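PDB 1VD3: RNase NGR3 from Nicotiana glutinosa, which probably cleaves RNA as a plant endoribonuclease of the RNase T2 family, and binds the nucleotide 2'-UMP in its active-site pocket. Local coordinates for residues 7-12 with 47-52. Numbering follows the deposited sequence.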
loop_
_atom_site.group_PDB
_atom_site.type_symbol
_atom_site.label_atom_id
_atom_site.label_comp_id
_atom_site.label_asym_id
_atom_site.label_seq_id
_atom_site.Cartn_x
_atom_site.Cartn_y
_atom_site.Cartn_z
ATOM N N ASP A 7 22.468 0.652 -0.114
ATOM C CA ASP A 7 21.840 1.950 0.103
ATOM C C ASP A 7 20.917 2.369 -1.041
ATOM O O ASP A 7 21.065 1.925 -2.179
ATOM C CB ASP A 7 22.916 3.018 0.327
ATOM C CG ASP A 7 22.337 4.350 0.761
ATOM O OD1 ASP A 7 21.583 4.375 1.758
ATOM O OD2 ASP A 7 22.642 5.372 0.108
ATOM N N PHE A 8 19.960 3.228 -0.716
ATOM C CA PHE A 8 18.986 3.731 -1.679
ATOM C C PHE A 8 18.610 5.148 -1.258
ATOM O O PHE A 8 19.148 5.654 -0.281
ATOM C CB PHE A 8 17.764 2.811 -1.703
ATOM C CG PHE A 8 17.221 2.493 -0.340
ATOM C CD1 PHE A 8 16.135 3.194 0.172
ATOM C CD2 PHE A 8 17.817 1.509 0.445
ATOM C CE1 PHE A 8 15.648 2.923 1.449
ATOM C CE2 PHE A 8 17.340 1.227 1.727
ATOM C CZ PHE A 8 16.252 1.937 2.229
ATOM N N ASP A 9 17.685 5.783 -1.973
ATOM C CA ASP A 9 17.319 7.160 -1.656
ATOM C C ASP A 9 16.103 7.372 -0.762
ATOM O O ASP A 9 16.094 8.289 0.062
ATOM C CB ASP A 9 17.129 7.944 -2.959
ATOM C CG ASP A 9 18.380 7.955 -3.816
ATOM O OD1 ASP A 9 18.254 7.860 -5.056
ATOM O OD2 ASP A 9 19.487 8.066 -3.248
ATOM N N PHE A 10 15.079 6.544 -0.929
ATOM C CA PHE A 10 13.864 6.669 -0.132
ATOM C C PHE A 10 12.988 5.432 -0.315
ATOM O O PHE A 10 13.310 4.545 -1.109
ATOM C CB PHE A 10 13.080 7.904 -0.584
ATOM C CG PHE A 10 12.571 7.803 -2.001
ATOM C CD1 PHE A 10 11.302 7.300 -2.267
ATOM C CD2 PHE A 10 13.382 8.172 -3.072
ATOM C CE1 PHE A 10 10.848 7.162 -3.578
ATOM C CE2 PHE A 10 12.937 8.038 -4.386
ATOM C CZ PHE A 10 11.668 7.532 -4.640
ATOM N N PHE A 11 11.882 5.388 0.424
ATOM C CA PHE A 11 10.930 4.289 0.322
ATOM C C PHE A 11 9.622 4.777 -0.252
ATOM O O PHE A 11 9.169 5.872 0.064
ATOM C CB PHE A 11 10.515 3.721 1.685
ATOM C CG PHE A 11 11.565 2.945 2.397
ATOM C CD1 PHE A 11 12.340 3.550 3.380
ATOM C CD2 PHE A 11 11.705 1.580 2.171
ATOM C CE1 PHE A 11 13.235 2.804 4.142
ATOM C CE2 PHE A 11 12.601 0.822 2.928
ATOM C CZ PHE A 11 13.365 1.436 3.917
ATOM N N TYR A 12 9.003 3.945 -1.076
ATOM C CA TYR A 12 7.667 4.242 -1.547
ATOM C C TYR A 12 6.876 3.369 -0.569
ATOM O O TYR A 12 7.164 2.176 -0.452
ATOM C CB TYR A 12 7.434 3.702 -2.955
ATOM C CG TYR A 12 7.660 4.700 -4.057
ATOM C CD1 TYR A 12 8.301 4.323 -5.238
ATOM C CD2 TYR A 12 7.203 6.012 -3.940
ATOM C CE1 TYR A 12 8.478 5.230 -6.273
ATOM C CE2 TYR A 12 7.377 6.927 -4.973
ATOM C CZ TYR A 12 8.016 6.525 -6.135
ATOM O OH TYR A 12 8.189 7.426 -7.163
ATOM N N PRO A 47 12.187 0.094 -1.261
ATOM C CA PRO A 47 13.388 0.931 -1.328
ATOM C C PRO A 47 13.445 1.400 -2.790
ATOM O O PRO A 47 13.237 0.594 -3.699
ATOM C CB PRO A 47 14.507 -0.053 -1.002
ATOM C CG PRO A 47 13.836 -1.028 -0.067
ATOM C CD PRO A 47 12.503 -1.248 -0.741
ATOM N N ASN A 48 13.712 2.682 -3.020
ATOM C CA ASN A 48 13.749 3.216 -4.386
ATOM C C ASN A 48 14.897 4.207 -4.592
ATOM O O ASN A 48 15.489 4.701 -3.628
ATOM C CB ASN A 48 12.414 3.915 -4.688
ATOM C CG ASN A 48 12.066 3.924 -6.167
ATOM O OD1 ASN A 48 12.634 4.686 -6.953
ATOM N ND2 ASN A 48 11.119 3.074 -6.556
ATOM N N TYR A 49 15.203 4.487 -5.860
ATOM C CA TYR A 49 16.245 5.446 -6.232
ATOM C C TYR A 49 15.546 6.685 -6.779
ATOM O O TYR A 49 14.439 6.599 -7.303
ATOM C CB TYR A 49 17.139 4.888 -7.342
ATOM C CG TYR A 49 17.969 3.688 -6.967
ATOM C CD1 TYR A 49 18.149 2.643 -7.873
ATOM C CD2 TYR A 49 18.618 3.612 -5.734
ATOM C CE1 TYR A 49 18.952 1.554 -7.565
ATOM C CE2 TYR A 49 19.429 2.523 -5.415
ATOM C CZ TYR A 49 19.589 1.498 -6.339
ATOM O OH TYR A 49 20.383 0.417 -6.037
ATOM N N GLU A 50 16.195 7.837 -6.676
ATOM C CA GLU A 50 15.605 9.058 -7.193
ATOM C C GLU A 50 15.631 9.095 -8.722
ATOM O O GLU A 50 15.010 9.962 -9.340
ATOM C CB GLU A 50 16.322 10.278 -6.605
ATOM C CG GLU A 50 15.846 10.607 -5.199
ATOM C CD GLU A 50 16.510 11.834 -4.617
ATOM O OE1 GLU A 50 16.894 12.732 -5.397
ATOM O OE2 GLU A 50 16.633 11.904 -3.377
ATOM N N ASN A 51 16.334 8.150 -9.337
ATOM C CA ASN A 51 16.395 8.109 -10.794
ATOM C C ASN A 51 15.253 7.288 -11.400
ATOM O O ASN A 51 15.254 7.000 -12.596
ATOM C CB ASN A 51 17.747 7.559 -11.273
ATOM C CG ASN A 51 17.972 6.108 -10.881
ATOM O OD1 ASN A 51 17.044 5.403 -10.481
ATOM N ND2 ASN A 51 19.213 5.653 -11.013
ATOM N N GLY A 52 14.283 6.908 -10.572
ATOM C CA GLY A 52 13.153 6.142 -11.072
ATOM C C GLY A 52 13.326 4.635 -11.046
ATOM O O GLY A 52 12.359 3.890 -11.223
HETATM O O HOH W 1 15.322 10.943 -1.330
HETATM O O HOH W 2 18.822 7.965 -8.021
#
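Two phenylalanines, Phe8 (chi1 49°) and Phe10 (chi1 65°), set CG between their own backbone N and carbonyl carbon, and each thereby lays its ring over a neighbour in 47-52. Phe8 receives Pro47 CB squarely over the centre of one face, a CH-pi contact with CB 3.7 Å from the ring centroid. Phe10 takes Asn48 CB over its face nearer the rim, 4.0 Å from the centroid, while the CG of Glu50 meets its edge. On the side of the sheet that carries Pro47, the proline's CG also lies 3.7 Å from Phe11 CE2.

The backbone illustrates how a classic beta bulge is built. Asp9 and Phe10 both face Asn48, whose carbonyl O accepts from Asp9 N at 3.0 Å and from Phe10 N at 3.3 Å, the latter donor tilted from the carbonyl plane. In return, Asn48 N gives a 2.7 Å bond to Phe10 O. Beyond the paired strands, Asp9 OD1 uses its anti lone pair to accept from Glu50 N at 2.6 Å, N-H...O angle 160°, fastening the start of the type I turn Tyr49-Gly52. One water donates to this same oxygen; another bridges Asp9 O and Glu50 OE2.

Tyr12 and Asn48 also line the pocket holding 2'-UMP, and Tyr12 OH is anchored by Ile192 O. The contact thus closes the end of the antiparallel pairing between strands 10-16 and 41-48, while strand 171-181 pairs with 10-16 as well and brings Cys179 and Val180 against Phe10 and Phe11.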